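Local coordinates for beta-N-acetylhexosaminidase (Mycobacterium smegmatis, PDB 4YYF), which probably catalyses the hydrolysis of terminal non-reducing N-acetyl-D-hexosamine residues in N-acetyl-beta-D-hexosaminides, as a member of glycoside hydrolase family 3, at residues A46-V51 and Q353-V358; R60-D65 and G69-G74; G85-I90 and L99-D104; S111-L116 and R147-T152. The protein carries 1 engineered substitution. One frame throughout, in Å; residues are numbered along the deposited sequence.

Contact 1 of 4, residues A46-V51 and Q353-V358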
loop_
_atom_site.group_PDB
_atom_site.type_symbol
_atom_site.label_atom_id
_atom_site.label_comp_id
_atom_site.label_asym_id
_atom_site.label_seq_id
_atom_site.Cartn_x
_atom_site.Cartn_y
_atom_site.Cartn_z
ATOM N N ALA A 46 -15.215 2.240 -7.017
ATOM C CA ALA A 46 -14.932 2.704 -5.657
ATOM C C ALA A 46 -14.178 1.646 -4.855
ATOM O O ALA A 46 -13.432 1.965 -3.926
ATOM C CB ALA A 46 -16.229 3.125 -4.935
ATOM N N GLN A 47 -14.357 0.380 -5.218
ATOM C CA GLN A 47 -13.666 -0.689 -4.511
ATOM C C GLN A 47 -12.148 -0.658 -4.753
ATOM O O GLN A 47 -11.376 -1.271 -4.011
ATOM C CB GLN A 47 -14.274 -2.039 -4.918
ATOM C CG GLN A 47 -13.698 -3.225 -4.193
ATOM C CD GLN A 47 -13.895 -3.163 -2.690
ATOM O OE1 GLN A 47 -13.003 -3.576 -1.924
ATOM N NE2 GLN A 47 -15.071 -2.663 -2.254
ATOM N N LEU A 48 -11.722 0.073 -5.779
ATOM C CA LEU A 48 -10.307 0.153 -6.141
ATOM C C LEU A 48 -9.589 1.329 -5.469
ATOM O O LEU A 48 -8.423 1.602 -5.781
ATOM C CB LEU A 48 -10.160 0.292 -7.663
ATOM C CG LEU A 48 -10.932 -0.734 -8.488
ATOM C CD1 LEU A 48 -10.666 -0.572 -9.986
ATOM C CD2 LEU A 48 -10.615 -2.160 -8.023
ATOM N N LEU A 49 -10.289 2.042 -4.587
ATOM C CA LEU A 49 -9.752 3.251 -3.961
ATOM C C LEU A 49 -9.548 3.049 -2.465
ATOM O O LEU A 49 -10.372 2.415 -1.802
ATOM C CB LEU A 49 -10.708 4.438 -4.171
ATOM C CG LEU A 49 -11.264 4.664 -5.584
ATOM C CD1 LEU A 49 -12.226 5.842 -5.591
ATOM C CD2 LEU A 49 -10.130 4.870 -6.585
ATOM N N THR A 50 -8.454 3.589 -1.933
ATOM C CA THR A 50 -8.265 3.653 -0.480
ATOM C C THR A 50 -8.005 5.105 -0.123
ATOM O O THR A 50 -7.142 5.748 -0.728
ATOM C CB THR A 50 -7.085 2.786 -0.014
ATOM O OG1 THR A 50 -7.332 1.416 -0.378
ATOM C CG2 THR A 50 -6.928 2.875 1.514
ATOM N N VAL A 51 -8.765 5.643 0.830
ATOM C CA VAL A 51 -8.677 7.072 1.106
ATOM C C VAL A 51 -8.462 7.369 2.583
ATOM O O VAL A 51 -9.082 6.752 3.453
ATOM C CB VAL A 51 -9.926 7.842 0.585
ATOM C CG1 VAL A 51 -9.941 7.852 -0.935
ATOM C CG2 VAL A 51 -11.222 7.230 1.143
ATOM N N GLN A 353 -11.559 -8.222 -8.395
ATOM C CA GLN A 353 -11.351 -9.570 -7.867
ATOM C C GLN A 353 -10.194 -9.657 -6.869
ATOM O O GLN A 353 -10.315 -10.318 -5.839
ATOM C CB GLN A 353 -11.126 -10.577 -9.005
ATOM C CG GLN A 353 -12.294 -10.696 -9.992
ATOM C CD GLN A 353 -11.897 -11.422 -11.262
ATOM O OE1 GLN A 353 -11.066 -12.335 -11.229
ATOM N NE2 GLN A 353 -12.491 -11.026 -12.394
ATOM N N ARG A 354 -9.069 -9.022 -7.180
ATOM C CA ARG A 354 -7.923 -9.065 -6.267
ATOM C C ARG A 354 -8.216 -8.384 -4.950
ATOM O O ARG A 354 -7.750 -8.831 -3.907
ATOM C CB ARG A 354 -6.680 -8.433 -6.906
ATOM C CG ARG A 354 -6.152 -9.246 -8.074
ATOM C CD ARG A 354 -4.846 -8.696 -8.563
ATOM N NE ARG A 354 -4.304 -9.472 -9.675
ATOM C CZ ARG A 354 -4.167 -9.002 -10.910
ATOM N NH1 ARG A 354 -4.531 -7.753 -11.172
ATOM N NH2 ARG A 354 -3.660 -9.776 -11.869
ATOM N N ASN A 355 -8.953 -7.280 -5.000
ATOM C CA ASN A 355 -9.350 -6.580 -3.780
ATOM C C ASN A 355 -10.312 -7.413 -2.964
ATOM O O ASN A 355 -10.239 -7.412 -1.735
ATOM C CB ASN A 355 -10.006 -5.231 -4.093
ATOM C CG ASN A 355 -8.998 -4.131 -4.284
ATOM O OD1 ASN A 355 -8.415 -3.646 -3.312
ATOM N ND2 ASN A 355 -8.792 -3.710 -5.539
ATOM N N ALA A 356 -11.221 -8.120 -3.640
ATOM C CA ALA A 356 -12.173 -8.975 -2.929
ATOM C C ALA A 356 -11.482 -10.184 -2.323
ATOM O O ALA A 356 -11.883 -10.663 -1.262
ATOM C CB ALA A 356 -13.330 -9.420 -3.852
ATOM N N ALA A 357 -10.451 -10.687 -3.001
ATOM C CA ALA A 357 -9.808 -11.937 -2.583
ATOM C C ALA A 357 -9.152 -11.837 -1.201
ATOM O O ALA A 357 -8.997 -12.840 -0.502
ATOM C CB ALA A 357 -8.808 -12.417 -3.628
ATOM N N VAL A 358 -8.768 -10.635 -0.788
ATOM C CA VAL A 358 -8.191 -10.508 0.545
ATOM C C VAL A 358 -9.204 -10.109 1.615
ATOM O O VAL A 358 -8.821 -9.815 2.743
ATOM C CB VAL A 358 -6.983 -9.562 0.562
ATOM C CG1 VAL A 358 -5.849 -10.170 -0.242
ATOM C CG2 VAL A 358 -7.365 -8.193 -0.004
#
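The side chain of N355, on the helix 345-357 near the end of the chain, meets Q47 and L48 in the turn that leads into strand 49-52 of the TIM barrel. The helix thus packs against the barrel at the N-terminal end of this strand. A type I turn from A46 to L49, held by L49 N to A46 O at 3.2 Å, sets the backbone carbonyl of Q47 over one face of the N355 amide: Q47 O lies 3.7 Å from N355 CG and almost squarely above the amide plane. The Q47 side chain, with CG anti to its backbone nitrogen (chi1 -177°) and a bend at chi2, runs past N355 in the opposite direction. The two amide planes are turned 71° apart and do not stack; Q47 OE1 approaches N355 CB at 4.1 Å and takes its hydrogen bond from K359. The N355 amide is buried, yet its polar atoms are satisfied outside the two segments: OD1 is bonded to N318, while ND2 reaches the carbonyl oxygens of S351 and D317. These bonds fix the rotation of the amide. L48, crossing N355 at about a right angle, sets its CD2 methyl 3.4 Å from N355 ND2.

Contact 2 of 4, residues R60-D65 and G69-G74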
loop_
_atom_site.group_PDB
_atom_site.type_symbol
_atom_site.label_atom_id
_atom_site.label_comp_id
_atom_site.label_asym_id
_atom_site.label_seq_id
_atom_site.Cartn_x
_atom_site.Cartn_y
_atom_site.Cartn_z
ATOM N N ARG A 60 -17.418 7.793 8.056
ATOM C CA ARG A 60 -18.800 7.330 7.941
ATOM C C ARG A 60 -19.436 7.800 6.628
ATOM O O ARG A 60 -20.116 7.036 5.955
ATOM C CB ARG A 60 -19.641 7.799 9.127
ATOM C CG ARG A 60 -21.075 7.261 9.092
ATOM C CD ARG A 60 -21.875 7.670 10.329
ATOM N NE ARG A 60 -21.306 7.091 11.546
ATOM C CZ ARG A 60 -21.513 5.841 11.952
ATOM N NH1 ARG A 60 -22.282 5.019 11.235
ATOM N NH2 ARG A 60 -20.951 5.415 13.079
ATOM N N ALA A 61 -19.203 9.054 6.265
ATOM C CA ALA A 61 -19.774 9.596 5.039
ATOM C C ALA A 61 -19.147 8.988 3.785
ATOM O O ALA A 61 -19.862 8.664 2.842
ATOM C CB ALA A 61 -19.679 11.122 5.018
ATOM N N VAL A 62 -17.828 8.813 3.758
ATOM C CA VAL A 62 -17.196 8.327 2.527
ATOM C C VAL A 62 -17.572 6.867 2.252
ATOM O O VAL A 62 -17.814 6.486 1.098
ATOM C CB VAL A 62 -15.659 8.586 2.487
ATOM C CG1 VAL A 62 -14.889 7.543 3.310
ATOM C CG2 VAL A 62 -15.150 8.589 1.036
ATOM N N VAL A 63 -17.680 6.068 3.310
ATOM C CA VAL A 63 -18.051 4.657 3.175
ATOM C C VAL A 63 -19.519 4.484 2.767
ATOM O O VAL A 63 -19.822 3.747 1.818
ATOM C CB VAL A 63 -17.730 3.866 4.456
ATOM C CG1 VAL A 63 -18.335 2.448 4.398
ATOM C CG2 VAL A 63 -16.216 3.811 4.665
ATOM N N ALA A 64 -20.431 5.178 3.449
ATOM C CA ALA A 64 -21.851 5.052 3.115
ATOM C C ALA A 64 -22.221 5.725 1.796
ATOM O O ALA A 64 -23.080 5.234 1.049
ATOM C CB ALA A 64 -22.729 5.597 4.255
ATOM N N ASP A 65 -21.596 6.859 1.492
ATOM C CA ASP A 65 -22.040 7.626 0.328
ATOM C C ASP A 65 -21.396 7.149 -0.958
ATOM O O ASP A 65 -21.989 7.256 -2.030
ATOM C CB ASP A 65 -21.755 9.130 0.503
ATOM C CG ASP A 65 -22.516 9.745 1.662
ATOM O OD1 ASP A 65 -23.447 9.099 2.171
ATOM O OD2 ASP A 65 -22.177 10.882 2.065
ATOM N N GLY A 69 -13.544 1.159 -1.075
ATOM C CA GLY A 69 -13.141 -0.146 -0.578
ATOM C C GLY A 69 -12.296 -0.053 0.677
ATOM O O GLY A 69 -12.287 -0.966 1.507
ATOM N N GLY A 70 -11.575 1.050 0.826
ATOM C CA GLY A 70 -10.678 1.157 1.963
ATOM C C GLY A 70 -10.577 2.557 2.507
ATOM O O GLY A 70 -10.738 3.537 1.778
ATOM N N ILE A 71 -10.324 2.654 3.811
ATOM C CA ILE A 71 -9.987 3.925 4.433
ATOM C C ILE A 71 -8.623 3.792 5.093
ATOM O O ILE A 71 -8.247 2.704 5.531
ATOM C CB ILE A 71 -11.041 4.366 5.471
ATOM C CG1 ILE A 71 -11.243 3.281 6.528
ATOM C CG2 ILE A 71 -12.363 4.729 4.761
ATOM C CD1 ILE A 71 -12.116 3.731 7.717
HETATM N N MSE A 72 -7.874 4.889 5.149
HETATM C CA MSE A 72 -6.556 4.844 5.756
HETATM C C MSE A 72 -6.498 5.728 7.000
HETATM O O MSE A 72 -7.013 6.846 7.014
HETATM C CB MSE A 72 -5.466 5.282 4.779
HETATM C CG MSE A 72 -4.078 5.111 5.379
HETATM SE SE MSE A 72 -2.677 5.769 4.227
HETATM C CE MSE A 72 -1.127 5.211 5.271
ATOM N N ILE A 73 -5.859 5.202 8.037
ATOM C CA ILE A 73 -5.620 5.931 9.267
ATOM C C ILE A 73 -4.220 6.529 9.157
ATOM O O ILE A 73 -3.261 5.816 8.870
ATOM C CB ILE A 73 -5.632 4.974 10.470
ATOM C CG1 ILE A 73 -6.942 4.173 10.526
ATOM C CG2 ILE A 73 -5.395 5.720 11.767
ATOM C CD1 ILE A 73 -8.197 5.017 10.630
ATOM N N GLY A 74 -4.082 7.829 9.405
ATOM C CA GLY A 74 -2.772 8.453 9.347
ATOM C C GLY A 74 -2.545 9.418 10.481
ATOM O O GLY A 74 -3.353 9.487 11.411
#
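V62 and V63 meet I71 without any ring, amide or other flat group taking part; branched aliphatic groups fill the space between helix 56-66 and strand 70-73, and there are no faces to stack. The meeting point is a single methyl, I71 CG2, which touches both valines. It lies 4.1 Å from V62 CG1 and 4.0 Å from V63 CG2, so that one strand residue is held against two successive residues of the helix. V63 and I71 cross at about a right angle, whereas V62 comes to the isoleucine at a slant. The torsion of I71 (chi1 56°) tucks CG1 between the backbone nitrogen and the carbonyl carbon and leaves CG2 beside the nitrogen, the branch that meets the helix. In V62, by contrast, the touching methyl CG1 is itself the one between N and C (chi1 80°). All three side chains are buried, and helix 86-93 continues the apolar layer, with L87 against I71 and I90 against V63. Helix against following strand in this way is the second half of the beta-alpha-beta unit 49-52, 56-66, 70-73, of the kind from which a TIM barrel is built.

Contact 3 of 4, residues G85-I90 and L99-D104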
loop_
_atom_site.group_PDB
_atom_site.type_symbol
_atom_site.label_atom_id
_atom_site.label_comp_id
_atom_site.label_asym_id
_atom_site.label_seq_id
_atom_site.Cartn_x
_atom_site.Cartn_y
_atom_site.Cartn_z
ATOM N N GLY A 85 -15.917 2.542 19.323
ATOM C CA GLY A 85 -16.945 1.743 18.665
ATOM C C GLY A 85 -17.334 2.247 17.289
ATOM O O GLY A 85 -18.064 1.572 16.558
ATOM N N SER A 86 -16.865 3.432 16.907
ATOM C CA SER A 86 -17.357 3.995 15.652
ATOM C C SER A 86 -16.794 3.273 14.422
ATOM O O SER A 86 -17.531 3.009 13.474
ATOM C CB SER A 86 -17.175 5.521 15.603
ATOM O OG SER A 86 -15.810 5.853 15.517
ATOM N N LEU A 87 -15.514 2.900 14.428
ATOM C CA LEU A 87 -14.990 2.154 13.277
ATOM C C LEU A 87 -15.733 0.831 13.093
ATOM O O LEU A 87 -16.120 0.483 11.981
ATOM C CB LEU A 87 -13.481 1.912 13.379
ATOM C CG LEU A 87 -12.909 1.084 12.207
ATOM C CD1 LEU A 87 -13.071 1.804 10.849
ATOM C CD2 LEU A 87 -11.463 0.736 12.457
ATOM N N GLY A 88 -15.951 0.107 14.190
ATOM C CA GLY A 88 -16.675 -1.150 14.137
ATOM C C GLY A 88 -18.056 -0.986 13.532
ATOM O O GLY A 88 -18.480 -1.794 12.714
ATOM N N ASP A 89 -18.748 0.077 13.928
ATOM C CA ASP A 89 -20.088 0.345 13.440
ATOM C C ASP A 89 -20.100 0.626 11.935
ATOM O O ASP A 89 -20.953 0.114 11.198
ATOM C CB ASP A 89 -20.679 1.522 14.204
ATOM C CG ASP A 89 -22.123 1.782 13.843
ATOM O OD1 ASP A 89 -22.980 0.984 14.259
ATOM O OD2 ASP A 89 -22.401 2.787 13.162
ATOM N N ILE A 90 -19.152 1.437 11.481
ATOM C CA ILE A 90 -19.043 1.786 10.057
ATOM C C ILE A 90 -18.672 0.556 9.224
ATOM O O ILE A 90 -19.248 0.308 8.159
ATOM C CB ILE A 90 -17.999 2.909 9.866
ATOM C CG1 ILE A 90 -18.510 4.196 10.523
ATOM C CG2 ILE A 90 -17.704 3.152 8.386
ATOM C CD1 ILE A 90 -17.430 5.233 10.790
ATOM N N LEU A 99 -15.029 -3.571 4.592
ATOM C CA LEU A 99 -14.164 -2.398 4.526
ATOM C C LEU A 99 -12.738 -2.769 4.905
ATOM O O LEU A 99 -12.518 -3.490 5.887
ATOM C CB LEU A 99 -14.675 -1.322 5.493
ATOM C CG LEU A 99 -13.943 0.017 5.560
ATOM C CD1 LEU A 99 -14.057 0.732 4.217
ATOM C CD2 LEU A 99 -14.523 0.894 6.700
ATOM N N ALA A 100 -11.770 -2.298 4.124
ATOM C CA ALA A 100 -10.364 -2.469 4.497
ATOM C C ALA A 100 -9.916 -1.238 5.263
ATOM O O ALA A 100 -10.224 -0.112 4.881
ATOM C CB ALA A 100 -9.479 -2.678 3.263
ATOM N N VAL A 101 -9.192 -1.450 6.354
ATOM C CA VAL A 101 -8.753 -0.349 7.197
ATOM C C VAL A 101 -7.240 -0.427 7.293
ATOM O O VAL A 101 -6.715 -1.381 7.846
ATOM C CB VAL A 101 -9.370 -0.466 8.601
ATOM C CG1 VAL A 101 -8.860 0.675 9.514
ATOM C CG2 VAL A 101 -10.907 -0.435 8.487
ATOM N N SER A 102 -6.548 0.570 6.745
ATOM C CA SER A 102 -5.098 0.493 6.600
ATOM C C SER A 102 -4.399 1.577 7.403
ATOM O O SER A 102 -5.023 2.563 7.804
ATOM C CB SER A 102 -4.708 0.583 5.125
ATOM O OG SER A 102 -5.193 1.789 4.548
ATOM N N VAL A 103 -3.094 1.393 7.619
ATOM C CA VAL A 103 -2.296 2.301 8.430
ATOM C C VAL A 103 -0.812 2.098 8.102
ATOM O O VAL A 103 -0.414 1.012 7.664
ATOM C CB VAL A 103 -2.549 2.039 9.949
ATOM C CG1 VAL A 103 -2.036 0.642 10.356
ATOM C CG2 VAL A 103 -1.895 3.130 10.814
ATOM N N ASP A 104 -0.009 3.143 8.285
ATOM C CA ASP A 104 1.451 3.013 8.296
ATOM C C ASP A 104 1.932 2.670 9.709
ATOM O O ASP A 104 2.154 3.560 10.523
ATOM C CB ASP A 104 2.125 4.326 7.891
ATOM C CG ASP A 104 2.235 4.510 6.387
ATOM O OD1 ASP A 104 2.017 3.538 5.630
ATOM O OD2 ASP A 104 2.560 5.643 5.956
#
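Apolar contacts between L87 and I90 of helix 86-93 and two residues of the other segment, L99, just before strand 100-107, and V101 within it, make up the whole interface. L87 and V101 reach toward each other tip to tip, and their forked ends pair methyl to methyl: L87 CD1 is 3.9 Å from V101 CG2, and L87 CD2 is equally far, 3.9 Å, from V101 CG1. L87 has CG anti to the backbone nitrogen (chi1 178°), which carries its two methyls over to the strand although the side chain does not leave the backbone in that direction. L99 is touched one helical turn further on, its CD2 lying 4.2 Å from I90 CG2 and, more loosely, 4.5 Å from L87 CD1. All four side chains are buried, and L99 also packs against V63 and I71. Polar interactions lie around this layer. On the exposed side of the helix, D89 forms a salt bridge with R60 of helix 56-66, tying two neighbouring helices together. On the strand, V101 N is hydrogen-bonded to T152 OG1. Leucine, isoleucine and valine methyls meeting between an outer helix and the inner strand that follows it are characteristic of the beta-alpha-beta unit 70-73, 86-93, 100-107 of the TIM barrel.

Contact 4 of 4, residues S111-L116 and R147-T152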
loop_
_atom_site.group_PDB
_atom_site.type_symbol
_atom_site.label_atom_id
_atom_site.label_comp_id
_atom_site.label_asym_id
_atom_site.label_seq_id
_atom_site.Cartn_x
_atom_site.Cartn_y
_atom_site.Cartn_z
ATOM N N SER A 111 4.940 5.213 13.028
ATOM C CA SER A 111 4.207 4.355 13.945
ATOM C C SER A 111 2.934 5.079 14.371
ATOM O O SER A 111 2.813 5.529 15.513
ATOM C CB SER A 111 5.094 4.041 15.147
ATOM O OG SER A 111 4.552 3.015 15.953
ATOM N N ARG A 112 1.983 5.190 13.447
ATOM C CA ARG A 112 0.794 6.014 13.684
ATOM C C ARG A 112 -0.083 5.496 14.832
ATOM O O ARG A 112 -0.871 6.245 15.390
ATOM C CB ARG A 112 -0.029 6.147 12.395
ATOM C CG ARG A 112 0.770 6.656 11.181
ATOM C CD ARG A 112 1.647 7.867 11.510
ATOM N NE ARG A 112 2.303 8.420 10.317
ATOM C CZ ARG A 112 3.555 8.867 10.279
ATOM N NH1 ARG A 112 4.313 8.834 11.365
ATOM N NH2 ARG A 112 4.054 9.352 9.150
ATOM N N LEU A 113 0.076 4.226 15.205
ATOM C CA LEU A 113 -0.718 3.666 16.307
ATOM C C LEU A 113 0.028 3.567 17.649
ATOM O O LEU A 113 -0.501 3.013 18.627
ATOM C CB LEU A 113 -1.278 2.301 15.908
ATOM C CG LEU A 113 -2.144 2.283 14.641
ATOM C CD1 LEU A 113 -2.611 0.851 14.349
ATOM C CD2 LEU A 113 -3.339 3.227 14.793
ATOM N N ALA A 114 1.233 4.123 17.714
ATOM C CA ALA A 114 2.082 3.991 18.914
ATOM C C ALA A 114 1.420 4.410 20.226
ATOM O O ALA A 114 1.713 3.843 21.280
ATOM C CB ALA A 114 3.409 4.724 18.736
ATOM N N SER A 115 0.546 5.409 20.172
ATOM C CA SER A 115 -0.098 5.905 21.390
ATOM C C SER A 115 -1.021 4.843 21.985
ATOM O O SER A 115 -1.302 4.847 23.191
ATOM C CB SER A 115 -0.881 7.190 21.101
ATOM O OG SER A 115 -1.873 6.945 20.123
ATOM N N LEU A 116 -1.473 3.921 21.135
ATOM C CA LEU A 116 -2.400 2.867 21.554
ATOM C C LEU A 116 -1.743 1.498 21.684
ATOM O O LEU A 116 -2.155 0.679 22.500
ATOM C CB LEU A 116 -3.577 2.769 20.569
ATOM C CG LEU A 116 -4.543 3.956 20.530
ATOM C CD1 LEU A 116 -5.451 3.856 19.303
ATOM C CD2 LEU A 116 -5.386 4.018 21.786
ATOM N N ARG A 147 -5.287 -5.606 15.040
ATOM C CA ARG A 147 -6.560 -6.281 14.816
ATOM C C ARG A 147 -7.598 -5.862 15.855
ATOM O O ARG A 147 -8.751 -5.634 15.512
ATOM C CB ARG A 147 -6.399 -7.800 14.897
ATOM C CG ARG A 147 -5.598 -8.458 13.777
ATOM C CD ARG A 147 -6.202 -8.257 12.395
ATOM N NE ARG A 147 -7.591 -8.699 12.226
ATOM C CZ ARG A 147 -7.990 -9.965 12.148
ATOM N NH1 ARG A 147 -7.116 -10.955 12.314
ATOM N NH2 ARG A 147 -9.282 -10.242 11.948
ATOM N N ASP A 148 -7.191 -5.786 17.124
ATOM C CA ASP A 148 -8.094 -5.350 18.202
ATOM C C ASP A 148 -8.692 -3.972 17.908
ATOM O O ASP A 148 -9.815 -3.652 18.321
ATOM C CB ASP A 148 -7.352 -5.282 19.538
ATOM C CG ASP A 148 -7.507 -6.535 20.368
ATOM O OD1 ASP A 148 -8.543 -7.233 20.236
ATOM O OD2 ASP A 148 -6.594 -6.808 21.181
ATOM N N LEU A 149 -7.938 -3.158 17.183
ATOM C CA LEU A 149 -8.383 -1.807 16.849
ATOM C C LEU A 149 -9.146 -1.748 15.532
ATOM O O LEU A 149 -9.567 -0.673 15.108
ATOM C CB LEU A 149 -7.182 -0.847 16.799
ATOM C CG LEU A 149 -6.425 -0.647 18.112
ATOM C CD1 LEU A 149 -5.148 0.161 17.876
ATOM C CD2 LEU A 149 -7.302 0.075 19.141
ATOM N N GLY A 150 -9.337 -2.889 14.876
ATOM C CA GLY A 150 -10.084 -2.893 13.623
ATOM C C GLY A 150 -9.249 -2.713 12.367
ATOM O O GLY A 150 -9.796 -2.593 11.264
ATOM N N VAL A 151 -7.926 -2.699 12.516
ATOM C CA VAL A 151 -7.045 -2.573 11.353
ATOM C C VAL A 151 -7.015 -3.903 10.597
ATOM O O VAL A 151 -6.941 -4.955 11.222
ATOM C CB VAL A 151 -5.619 -2.178 11.801
ATOM C CG1 VAL A 151 -4.615 -2.309 10.644
ATOM C CG2 VAL A 151 -5.622 -0.762 12.361
ATOM N N THR A 152 -7.077 -3.849 9.264
ATOM C CA THR A 152 -6.960 -5.050 8.419
ATOM C C THR A 152 -5.704 -5.105 7.538
ATOM O O THR A 152 -5.276 -6.190 7.089
ATOM C CB THR A 152 -8.220 -5.268 7.547
ATOM O OG1 THR A 152 -8.326 -4.244 6.548
ATOM C CG2 THR A 152 -9.462 -5.239 8.411
#
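L113, L116 and L149 all hold CG beside the backbone nitrogen and anti to the carbonyl carbon (chi1 -57°, -67° and -63°), which carries their methyl ends toward each other between segments 111-116 and 147-152. L149 CD1 is the shared point: it lies 4.0 Å from L116 CD1, touches L116 CB at 4.1 Å, and comes within 4.4 Å of L113 CD1. L116 passes over it at a slant. L113 instead runs antiparallel alongside V151, its CD1 4.0 Å from V151 CG2. L113 is the N-cap residue of helix 114-117, and its N-H is hydrogen-bonded to a carboxylate oxygen of E105, while S111 OG is bonded to the other. On the other segment, helix 132-148 ends in a Schellman motif whose positive-phi residue is G150, with G150 N bonded to R147 O at 2.9 Å; L149 and V151, either side of G150 in the chain, both point toward the leucines. M146 and V103 line the inner part of the cluster beside L113 and V151. The contact is wholly aliphatic, buried at L113 and V151 but exposed at L116, so it relies on dispersion and the exclusion of water, without directional bonds to fix an exact register.

In the fold
Contacts 1, 2 and 3 follow the TIM-barrel sheet through its adjacent parallel strands 49-52, 70-73 and 100-107. V51 O to M72 N (2.8 Å) joins contact 1 to contact 2, and I73 N to S102 O (2.8 Å) joins contact 2 to contact 3; these two have centres only about 8 Å apart. V101 O to T152 N, 2.9 Å, continues the series to contact 4. Contact 1 closes a loop along the chain that encloses the others. The L48 side chain of contact 1 is about 6 Å from the sodium ion bound at A347 and S351. In TIM-barrel enzymes the active site lies at the C-terminal ends of the strands, so contact 1, at the N-terminal end of strand 49-52, is probably remote from it.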